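Long-range contacts in putative branched-chain amino acid aminotransferase IlvE (Streptococcus mutans, PDB 4DQN), which probably catalyses the pyridoxal 5'-phosphate-dependent transfer of amino groups between branched-chain amino acids and 2-oxoglutarate: residues 21-26 with 39-44; 77-82 with 102-107; 236-241 with 265-270. All blocks are in the same frame, centred on the assembly; numbering follows the deposited sequence.

Contact 1: 21-26 with 39-44; sequences LPFRYI and LTEDAT
Pro22 meets Glu41 through its backbone: its carbonyl O receives the CA-H of Glu41, with 3.4 Å between Pro22 O and Glu41 CA. Next along, Phe23 lies beside the Glu41 side chain, both pointing the same way. Its ring corner CE1 sits 3.6 Å from Glu41 CG, touching the aliphatic part of the chain, while the ring and carboxylate planes stand 53° apart. Phe23 O is taken by Asn114 ND2, beyond the hairpin. Arg24 carries the polar part of the contact. Its backbone forms the antiparallel hydrogen-bonded pair with Thr40, Arg24 N to Thr40 O at 2.9 Å and Thr40 N to Arg24 O at 2.7 Å. This is the open end of the beta hairpin of strands 24-30 and 33-40, the latter an outermost strand of the antiparallel sheet within this chain. The Arg24 side chain, bent at chi2 (108°) and again at chi3, folds back so that NE also reaches Thr40 O at 3.3 Å, from 39° above the carbonyl plane. One acceptor thus serves the backbone and the side chain of the same arginine. Ala43 CB lies over one face of the guanidinium, toward its rim, 3.7 Å from Arg24 NH1. NH1 makes a salt bridge with Glu49 of the second subunit, tying the hairpin end to the dimer interface. Tyr25, in a non-hydrogen-bonded pair with Leu39, turns to the other face of the sheet, where its CB is 4.2 Å from Leu39 CD2 and its ring packs on helix 100-113. Ile26 sets its CG2 methyl 4.0 Å from Thr40 CG2. The Thr40 hydroxyl meanwhile accepts from Asp42 N, an ST turn where the chain leaves the strand.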
loop_
_atom_site.group_PDB
_atom_site.type_symbol
_atom_site.label_atom_id
_atom_site.label_comp_id
_atom_site.label_asym_id
_atom_site.label_seq_id
_atom_site.Cartn_x
_atom_site.Cartn_y
_atom_site.Cartn_z
ATOM N N LEU A 21 -9.182 -12.669 20.733
ATOM C CA LEU A 21 -9.248 -14.014 21.304
ATOM C C LEU A 21 -8.032 -14.277 22.200
ATOM O O LEU A 21 -7.041 -13.550 22.121
ATOM C CB LEU A 21 -9.361 -15.063 20.182
ATOM C CG LEU A 21 -10.787 -15.523 19.828
ATOM C CD1 LEU A 21 -11.701 -14.345 19.608
ATOM C CD2 LEU A 21 -10.801 -16.422 18.590
ATOM N N PRO A 22 -8.108 -15.290 23.082
ATOM C CA PRO A 22 -6.988 -15.502 24.016
ATOM C C PRO A 22 -5.604 -15.732 23.386
ATOM O O PRO A 22 -4.634 -15.209 23.939
ATOM C CB PRO A 22 -7.412 -16.752 24.798
ATOM C CG PRO A 22 -8.904 -16.733 24.751
ATOM C CD PRO A 22 -9.255 -16.162 23.394
ATOM N N PHE A 23 -5.496 -16.469 22.280
ATOM C CA PHE A 23 -4.174 -16.807 21.737
ATOM C C PHE A 23 -4.025 -16.474 20.256
ATOM O O PHE A 23 -4.978 -16.634 19.492
ATOM C CB PHE A 23 -3.890 -18.304 21.941
ATOM C CG PHE A 23 -3.888 -18.716 23.378
ATOM C CD1 PHE A 23 -2.782 -18.457 24.183
ATOM C CD2 PHE A 23 -4.996 -19.333 23.934
ATOM C CE1 PHE A 23 -2.784 -18.814 25.523
ATOM C CE2 PHE A 23 -5.004 -19.697 25.271
ATOM C CZ PHE A 23 -3.900 -19.434 26.066
ATOM N N ARG A 24 -2.843 -15.984 19.861
ATOM C CA ARG A 24 -2.469 -15.896 18.442
ATOM C C ARG A 24 -1.137 -16.559 18.295
ATOM O O ARG A 24 -0.370 -16.636 19.258
ATOM C CB ARG A 24 -2.201 -14.471 17.958
ATOM C CG ARG A 24 -3.181 -13.434 18.266
ATOM C CD ARG A 24 -2.642 -12.508 19.319
ATOM N NE ARG A 24 -3.194 -12.930 20.572
ATOM C CZ ARG A 24 -4.468 -12.797 20.888
ATOM N NH1 ARG A 24 -5.338 -12.210 20.056
ATOM N NH2 ARG A 24 -4.860 -13.236 22.063
ATOM N N TYR A 25 -0.840 -16.992 17.074
ATOM C CA TYR A 25 0.491 -17.466 16.714
ATOM C C TYR A 25 1.354 -16.291 16.257
ATOM O O TYR A 25 0.870 -15.371 15.591
ATOM C CB TYR A 25 0.353 -18.478 15.581
ATOM C CG TYR A 25 1.633 -18.963 14.936
ATOM C CD1 TYR A 25 2.288 -18.204 13.960
ATOM C CD2 TYR A 25 2.153 -20.202 15.256
ATOM C CE1 TYR A 25 3.441 -18.669 13.347
ATOM C CE2 TYR A 25 3.306 -20.677 14.648
ATOM C CZ TYR A 25 3.941 -19.911 13.700
ATOM O OH TYR A 25 5.076 -20.404 13.092
ATOM N N ILE A 26 2.635 -16.325 16.603
ATOM C CA ILE A 26 3.574 -15.317 16.122
ATOM C C ILE A 26 4.951 -15.942 15.913
ATOM O O ILE A 26 5.397 -16.778 16.701
ATOM C CB ILE A 26 3.659 -14.083 17.076
ATOM C CG1 ILE A 26 4.401 -12.926 16.407
ATOM C CG2 ILE A 26 4.335 -14.454 18.406
ATOM C CD1 ILE A 26 4.230 -11.573 17.141
ATOM N N LEU A 39 2.700 -19.434 20.570
ATOM C CA LEU A 39 1.418 -18.806 20.847
ATOM C C LEU A 39 1.663 -17.692 21.831
ATOM O O LEU A 39 2.495 -17.826 22.726
ATOM C CB LEU A 39 0.429 -19.810 21.444
ATOM C CG LEU A 39 0.105 -20.999 20.547
ATOM C CD1 LEU A 39 -0.969 -21.862 21.164
ATOM C CD2 LEU A 39 -0.337 -20.515 19.178
ATOM N N THR A 40 0.959 -16.580 21.657
ATOM C CA THR A 40 1.072 -15.476 22.595
ATOM C C THR A 40 -0.305 -14.944 22.937
ATOM O O THR A 40 -1.249 -15.059 22.143
ATOM C CB THR A 40 1.929 -14.326 22.034
ATOM O OG1 THR A 40 2.073 -13.315 23.037
ATOM C CG2 THR A 40 1.264 -13.716 20.784
ATOM N N GLU A 41 -0.413 -14.361 24.124
ATOM C CA GLU A 41 -1.664 -13.795 24.587
ATOM C C GLU A 41 -1.711 -12.315 24.265
ATOM O O GLU A 41 -2.714 -11.651 24.514
ATOM C CB GLU A 41 -1.808 -14.004 26.103
ATOM C CG GLU A 41 -1.794 -15.475 26.510
ATOM C CD GLU A 41 -2.056 -15.662 27.987
ATOM O OE1 GLU A 41 -1.228 -16.306 28.662
ATOM O OE2 GLU A 41 -3.086 -15.149 28.471
ATOM N N ASP A 42 -0.618 -11.797 23.713
ATOM C CA ASP A 42 -0.507 -10.353 23.487
ATOM C C ASP A 42 -1.023 -10.021 22.101
ATOM O O ASP A 42 -0.433 -10.422 21.100
ATOM C CB ASP A 42 0.951 -9.902 23.596
ATOM C CG ASP A 42 1.089 -8.404 23.738
ATOM O OD1 ASP A 42 0.064 -7.684 23.674
ATOM O OD2 ASP A 42 2.237 -7.936 23.902
ATOM N N ALA A 43 -2.118 -9.275 22.053
ATOM C CA ALA A 43 -2.748 -8.903 20.792
ATOM C C ALA A 43 -2.202 -7.573 20.279
ATOM O O ALA A 43 -2.685 -7.041 19.279
ATOM C CB ALA A 43 -4.262 -8.831 20.971
ATOM N N THR A 44 -1.192 -7.044 20.968
ATOM C CA THR A 44 -0.538 -5.807 20.544
ATOM C C THR A 44 0.802 -6.155 19.915
ATOM O O THR A 44 1.573 -6.937 20.485
ATOM C CB THR A 44 -0.312 -4.858 21.729
ATOM O OG1 THR A 44 -1.577 -4.510 22.290
ATOM C CG2 THR A 44 0.365 -3.573 21.264
#

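Contact 2: 77-82 with 102-107; sequences FRPNMN and KFIDAA
Phe103 lays its ring against the first turn of helix 79-92, between Pro79 and Asn82. Followed outward, the side chain leaves CB in the direction of the opposing helix, and CG stands anti to the backbone N (chi1 -178°), which carries the ring across the gap. CD1 is the first ring atom to arrive, 3.9 Å from Pro79 O. CE1 comes closer to that carbonyl, 3.6 Å from Pro79 O, and also borders Asn82 CB. The tip, CZ, rests 3.7 Å from Asn82 CB, while the backbone carbon Asn82 C lies over one face of the ring. Pro79 O approaches the same ring obliquely. The phenyl group therefore packs on backbone and CB atoms, leaving the amide of Asn82 to turn elsewhere: its ND2 bonds Glu62 OE1 on strand 59-68.

One residue further on, Ile104 fills the neighbouring position. Its CG1 is 4.0 Å from Pro79 CG, the two side chains crossing at about a right angle, and its terminal CD1 reaches over the helix start, 3.8 Å from Asn80 N and 4.1 Å from Asn80 CB. Pro79 directly follows the N-cap residue Arg78, a place in the first turn where proline is readily accepted because its nitrogen need not donate. Tyr341 of strand 340-342 touches Pro79, Asn80 and Ile104 together, and Leu64 of strand 59-68 supports Pro79 and Asn82. Between the two segments there are no hydrogen bonds, and no other subunit reaches them. Such seating of one helix on the N-terminal turn of another joins helices 79-92 and 100-113 beside the antiparallel sheet, with the Asn82 side chain about 7 Å from that of Lys188, the predicted pyridoxal-phosphate lysine.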
loop_
_atom_site.group_PDB
_atom_site.type_symbol
_atom_site.label_atom_id
_atom_site.label_comp_id
_atom_site.label_asym_id
_atom_site.label_seq_id
_atom_site.Cartn_x
_atom_site.Cartn_y
_atom_site.Cartn_z
ATOM N N PHE A 77 -10.212 -25.431 5.225
ATOM C CA PHE A 77 -10.582 -25.648 3.832
ATOM C C PHE A 77 -9.499 -25.083 2.910
ATOM O O PHE A 77 -9.332 -23.858 2.803
ATOM C CB PHE A 77 -11.935 -24.976 3.559
ATOM C CG PHE A 77 -12.358 -25.005 2.113
ATOM C CD1 PHE A 77 -12.911 -26.156 1.556
ATOM C CD2 PHE A 77 -12.219 -23.871 1.309
ATOM C CE1 PHE A 77 -13.306 -26.179 0.219
ATOM C CE2 PHE A 77 -12.606 -23.888 -0.023
ATOM C CZ PHE A 77 -13.154 -25.045 -0.572
ATOM N N ARG A 78 -8.765 -25.988 2.266
ATOM C CA ARG A 78 -7.712 -25.638 1.316
ATOM C C ARG A 78 -6.671 -24.617 1.824
ATOM O O ARG A 78 -6.308 -23.706 1.089
ATOM C CB ARG A 78 -8.351 -25.136 0.007
ATOM C CG ARG A 78 -9.302 -26.161 -0.651
ATOM C CD ARG A 78 -10.073 -25.566 -1.845
ATOM N NE ARG A 78 -9.577 -25.703 -3.234
ATOM C CZ ARG A 78 -8.371 -26.087 -3.647
ATOM N NH1 ARG A 78 -7.423 -26.419 -2.808
ATOM N NH2 ARG A 78 -8.103 -26.147 -4.945
ATOM N N PRO A 79 -6.166 -24.778 3.067
ATOM C CA PRO A 79 -5.244 -23.742 3.538
ATOM C C PRO A 79 -3.919 -23.777 2.783
ATOM O O PRO A 79 -3.201 -22.782 2.818
ATOM C CB PRO A 79 -5.021 -24.116 4.999
ATOM C CG PRO A 79 -5.222 -25.627 5.034
ATOM C CD PRO A 79 -6.343 -25.854 4.066
ATOM N N ASN A 80 -3.599 -24.896 2.126
ATOM C CA ASN A 80 -2.437 -24.949 1.236
ATOM C C ASN A 80 -2.506 -23.884 0.145
ATOM O O ASN A 80 -1.476 -23.324 -0.263
ATOM C CB ASN A 80 -2.306 -26.332 0.583
ATOM C CG ASN A 80 -3.492 -26.669 -0.303
ATOM O OD1 ASN A 80 -4.646 -26.594 0.131
ATOM N ND2 ASN A 80 -3.219 -27.019 -1.556
ATOM N N MET A 81 -3.721 -23.596 -0.325
ATOM C CA MET A 81 -3.910 -22.572 -1.355
ATOM C C MET A 81 -3.624 -21.172 -0.825
ATOM O O MET A 81 -2.985 -20.365 -1.502
ATOM C CB MET A 81 -5.332 -22.631 -1.929
ATOM C CG MET A 81 -5.640 -23.909 -2.696
ATOM S SD MET A 81 -4.681 -24.138 -4.212
ATOM C CE MET A 81 -5.558 -22.986 -5.273
ATOM N N ASN A 82 -4.092 -20.876 0.386
ATOM C CA ASN A 82 -3.734 -19.605 1.028
ATOM C C ASN A 82 -2.226 -19.447 1.240
ATOM O O ASN A 82 -1.677 -18.349 1.090
ATOM C CB ASN A 82 -4.458 -19.471 2.367
ATOM C CG ASN A 82 -5.956 -19.526 2.213
ATOM O OD1 ASN A 82 -6.559 -20.603 2.276
ATOM N ND2 ASN A 82 -6.571 -18.365 1.991
ATOM N N LYS A 102 4.739 -24.668 7.479
ATOM C CA LYS A 102 4.748 -23.720 8.602
ATOM C C LYS A 102 3.395 -23.015 8.706
ATOM O O LYS A 102 2.817 -22.915 9.793
ATOM C CB LYS A 102 5.875 -22.675 8.430
ATOM C CG LYS A 102 5.953 -21.620 9.545
ATOM C CD LYS A 102 7.069 -20.613 9.239
ATOM C CE LYS A 102 7.250 -19.604 10.356
ATOM N NZ LYS A 102 7.598 -20.227 11.671
ATOM N N PHE A 103 2.900 -22.535 7.561
ATOM C CA PHE A 103 1.631 -21.813 7.479
ATOM C C PHE A 103 0.456 -22.655 7.996
ATOM O O PHE A 103 -0.348 -22.194 8.828
ATOM C CB PHE A 103 1.391 -21.407 6.012
ATOM C CG PHE A 103 0.125 -20.604 5.782
ATOM C CD1 PHE A 103 -1.111 -21.242 5.675
ATOM C CD2 PHE A 103 0.181 -19.216 5.637
ATOM C CE1 PHE A 103 -2.285 -20.501 5.463
ATOM C CE2 PHE A 103 -0.980 -18.468 5.409
ATOM C CZ PHE A 103 -2.218 -19.115 5.319
ATOM N N ILE A 104 0.348 -23.884 7.499
ATOM C CA ILE A 104 -0.797 -24.723 7.833
ATOM C C ILE A 104 -0.716 -25.141 9.293
ATOM O O ILE A 104 -1.719 -25.121 10.005
ATOM C CB ILE A 104 -0.884 -25.947 6.914
ATOM C CG1 ILE A 104 -1.247 -25.506 5.495
ATOM C CG2 ILE A 104 -1.943 -26.930 7.399
ATOM C CD1 ILE A 104 -1.141 -26.653 4.486
ATOM N N ASP A 105 0.483 -25.492 9.749
ATOM C CA ASP A 105 0.663 -25.849 11.149
ATOM C C ASP A 105 0.294 -24.692 12.056
ATOM O O ASP A 105 -0.330 -24.881 13.105
ATOM C CB ASP A 105 2.106 -26.257 11.436
ATOM C CG ASP A 105 2.340 -26.503 12.905
ATOM O OD1 ASP A 105 1.855 -27.536 13.405
ATOM O OD2 ASP A 105 2.980 -25.656 13.573
ATOM N N ALA A 106 0.691 -23.485 11.668
ATOM C CA ALA A 106 0.385 -22.315 12.485
ATOM C C ALA A 106 -1.115 -22.093 12.565
ATOM O O ALA A 106 -1.651 -21.792 13.634
ATOM C CB ALA A 106 1.067 -21.089 11.920
ATOM N N ALA A 107 -1.788 -22.193 11.424
ATOM C CA ALA A 107 -3.241 -22.057 11.380
ATOM C C ALA A 107 -3.913 -23.062 12.318
ATOM O O ALA A 107 -4.795 -22.700 13.093
ATOM C CB ALA A 107 -3.744 -22.242 9.957
#

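Contact 3: 236-241 with 265-270; sequences DNEFIT and GMKAIE
Phe239 meets the neighbouring strand through its CB, 4.2 Å from Ala268 CB, while its ring leads away from that strand. The ring is received by Phe231, the two planes only about 10° apart, and by Leu256 and Leu257 of helix 251-262. Another flat group, the Glu238 carboxylate, lies on the opposite side of the sheet. Its OE2 stands 3.5 Å from Lys267 NZ, a weak salt bridge between side chains that run side by side, and its OE1 is bonded to Thr234 OG1.

Between these groups the strands 238-241 and 267-270 run parallel, their directions 11° apart. Phe239 grips its partner with both polar backbone atoms: Phe239 N donates to Lys267 O at 2.8 Å, and Ile269 N donates to Phe239 O at 2.9 Å. The ladder continues as Thr241 N donates to Ile269 O at 3.1 Å. Helix 251-262 links the two strands into a beta-alpha-beta unit and packs on the Phe239 and Thr241 side of it. Ile240 and Ile269 lie side by side on the Glu238 face. CG1 of Ile269 sits between its backbone N and carbonyl carbon (chi1 64°), which brings it 4.1 Å from Ile240 CG1. On the helix side, Thr241 CG2 lies 3.9 Å from Glu270 CG, and the Thr241 hydroxyl bonds Phe230 O. At the entry to the pair Met266 bends at its last torsion and sets CE 3.4 Å from Asn237 O.

Phe239 is buried against helices 251-262 and 316-329, whereas Lys267 and Ile269 are exposed. The firm, regular bonds are those of the backbone; the ion pair is long and borne by an exposed lysine, so it probably adds little to the hold of the ladder.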
loop_
_atom_site.group_PDB
_atom_site.type_symbol
_atom_site.label_atom_id
_atom_site.label_comp_id
_atom_site.label_asym_id
_atom_site.label_seq_id
_atom_site.Cartn_x
_atom_site.Cartn_y
_atom_site.Cartn_z
ATOM N N ASP A 236 -26.118 -20.862 -21.525
ATOM C CA ASP A 236 -25.679 -22.211 -21.858
ATOM C C ASP A 236 -24.942 -22.846 -20.686
ATOM O O ASP A 236 -24.063 -23.689 -20.877
ATOM C CB ASP A 236 -24.789 -22.185 -23.099
ATOM C CG ASP A 236 -25.515 -21.654 -24.313
ATOM O OD1 ASP A 236 -26.753 -21.806 -24.379
ATOM O OD2 ASP A 236 -24.852 -21.078 -25.198
ATOM N N ASN A 237 -25.322 -22.424 -19.482
ATOM C CA ASN A 237 -24.726 -22.900 -18.233
ATOM C C ASN A 237 -23.205 -23.008 -18.256
ATOM O O ASN A 237 -22.643 -24.054 -17.927
ATOM C CB ASN A 237 -25.363 -24.225 -17.797
ATOM C CG ASN A 237 -26.530 -24.024 -16.844
ATOM O OD1 ASN A 237 -26.550 -24.584 -15.747
ATOM N ND2 ASN A 237 -27.504 -23.209 -17.253
ATOM N N GLU A 238 -22.543 -21.932 -18.670
ATOM C CA GLU A 238 -21.094 -21.857 -18.550
ATOM C C GLU A 238 -20.761 -20.949 -17.368
ATOM O O GLU A 238 -21.480 -19.992 -17.101
ATOM C CB GLU A 238 -20.474 -21.271 -19.815
ATOM C CG GLU A 238 -20.873 -21.958 -21.109
ATOM C CD GLU A 238 -20.820 -20.994 -22.276
ATOM O OE1 GLU A 238 -21.374 -19.882 -22.138
ATOM O OE2 GLU A 238 -20.214 -21.335 -23.315
ATOM N N PHE A 239 -19.675 -21.263 -16.670
ATOM C CA PHE A 239 -19.181 -20.452 -15.561
ATOM C C PHE A 239 -17.992 -19.657 -16.080
ATOM O O PHE A 239 -16.997 -20.241 -16.533
ATOM C CB PHE A 239 -18.736 -21.378 -14.427
ATOM C CG PHE A 239 -18.262 -20.668 -13.188
ATOM C CD1 PHE A 239 -16.947 -20.242 -13.072
ATOM C CD2 PHE A 239 -19.124 -20.469 -12.118
ATOM C CE1 PHE A 239 -16.497 -19.604 -11.919
ATOM C CE2 PHE A 239 -18.687 -19.830 -10.964
ATOM C CZ PHE A 239 -17.371 -19.399 -10.865
ATOM N N ILE A 240 -18.086 -18.329 -16.025
ATOM C CA ILE A 240 -17.004 -17.487 -16.522
ATOM C C ILE A 240 -16.548 -16.475 -15.466
ATOM O O ILE A 240 -17.366 -15.768 -14.862
ATOM C CB ILE A 240 -17.393 -16.767 -17.837
ATOM C CG1 ILE A 240 -17.854 -17.789 -18.887
ATOM C CG2 ILE A 240 -16.215 -15.974 -18.367
ATOM C CD1 ILE A 240 -18.242 -17.171 -20.223
ATOM N N THR A 241 -15.242 -16.431 -15.226
ATOM C CA THR A 241 -14.682 -15.500 -14.240
ATOM C C THR A 241 -13.526 -14.761 -14.900
ATOM O O THR A 241 -12.814 -15.346 -15.715
ATOM C CB THR A 241 -14.219 -16.252 -12.960
ATOM O OG1 THR A 241 -13.811 -15.324 -11.941
ATOM C CG2 THR A 241 -13.073 -17.190 -13.271
ATOM N N GLY A 265 -20.855 -30.505 -14.286
ATOM C CA GLY A 265 -20.656 -30.748 -15.708
ATOM C C GLY A 265 -20.686 -29.485 -16.555
ATOM O O GLY A 265 -20.982 -29.546 -17.760
ATOM N N MET A 266 -20.376 -28.344 -15.930
ATOM C CA MET A 266 -20.371 -27.060 -16.625
ATOM C C MET A 266 -18.997 -26.760 -17.185
ATOM O O MET A 266 -17.973 -27.177 -16.634
ATOM C CB MET A 266 -20.765 -25.918 -15.678
ATOM C CG MET A 266 -22.133 -26.058 -15.032
ATOM S SD MET A 266 -22.370 -24.879 -13.679
ATOM C CE MET A 266 -22.578 -23.340 -14.576
ATOM N N LYS A 267 -18.975 -26.033 -18.292
ATOM C CA LYS A 267 -17.734 -25.483 -18.795
ATOM C C LYS A 267 -17.392 -24.359 -17.834
ATOM O O LYS A 267 -18.238 -23.512 -17.533
ATOM C CB LYS A 267 -17.922 -24.955 -20.218
ATOM C CG LYS A 267 -16.678 -24.311 -20.816
ATOM C CD LYS A 267 -16.858 -24.072 -22.320
ATOM C CE LYS A 267 -16.798 -22.590 -22.663
ATOM N NZ LYS A 267 -16.965 -22.351 -24.126
ATOM N N ALA A 268 -16.170 -24.382 -17.320
ATOM C CA ALA A 268 -15.744 -23.438 -16.291
ATOM C C ALA A 268 -14.416 -22.837 -16.696
ATOM O O ALA A 268 -13.384 -23.521 -16.664
ATOM C CB ALA A 268 -15.609 -24.154 -14.941
ATOM N N ILE A 269 -14.431 -21.554 -17.062
ATOM C CA ILE A 269 -13.219 -20.922 -17.573
ATOM C C ILE A 269 -12.921 -19.541 -17.005
ATOM O O ILE A 269 -13.822 -18.803 -16.588
ATOM C CB ILE A 269 -13.239 -20.798 -19.116
ATOM C CG1 ILE A 269 -14.367 -19.865 -19.565
ATOM C CG2 ILE A 269 -13.341 -22.184 -19.776
ATOM C CD1 ILE A 269 -13.962 -18.958 -20.732
ATOM N N GLU A 270 -11.633 -19.217 -16.990
ATOM C CA GLU A 270 -11.179 -17.875 -16.704
ATOM C C GLU A 270 -11.018 -17.200 -18.061
ATOM O O GLU A 270 -10.162 -17.594 -18.862
ATOM C CB GLU A 270 -9.836 -17.906 -15.964
ATOM C CG GLU A 270 -9.815 -18.752 -14.683
ATOM C CD GLU A 270 -8.492 -18.650 -13.945
ATOM O OE1 GLU A 270 -8.014 -17.517 -13.732
ATOM O OE2 GLU A 270 -7.924 -19.698 -13.580
#

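Contact 2 is the buried one, whereas contacts 1 and 3 are only partly buried and lie further from the centre of the chain, on opposite sides of it. Both outer contacts pair strands, but contact 1 is an antiparallel hairpin of one sheet and contact 3 a parallel pair of another, closed through a helix. Contact 2 joins two helices without polar bonds between its segments. Charge appears at the outer two in different roles: the arginine of contact 1 reaches the second subunit, while the ion pair of contact 3 stays within its ladder. Contacts 1 and 2 share helix 100-113, on which Tyr25 bonds Lys102 and packs against Ala106; contact 3 touches neither.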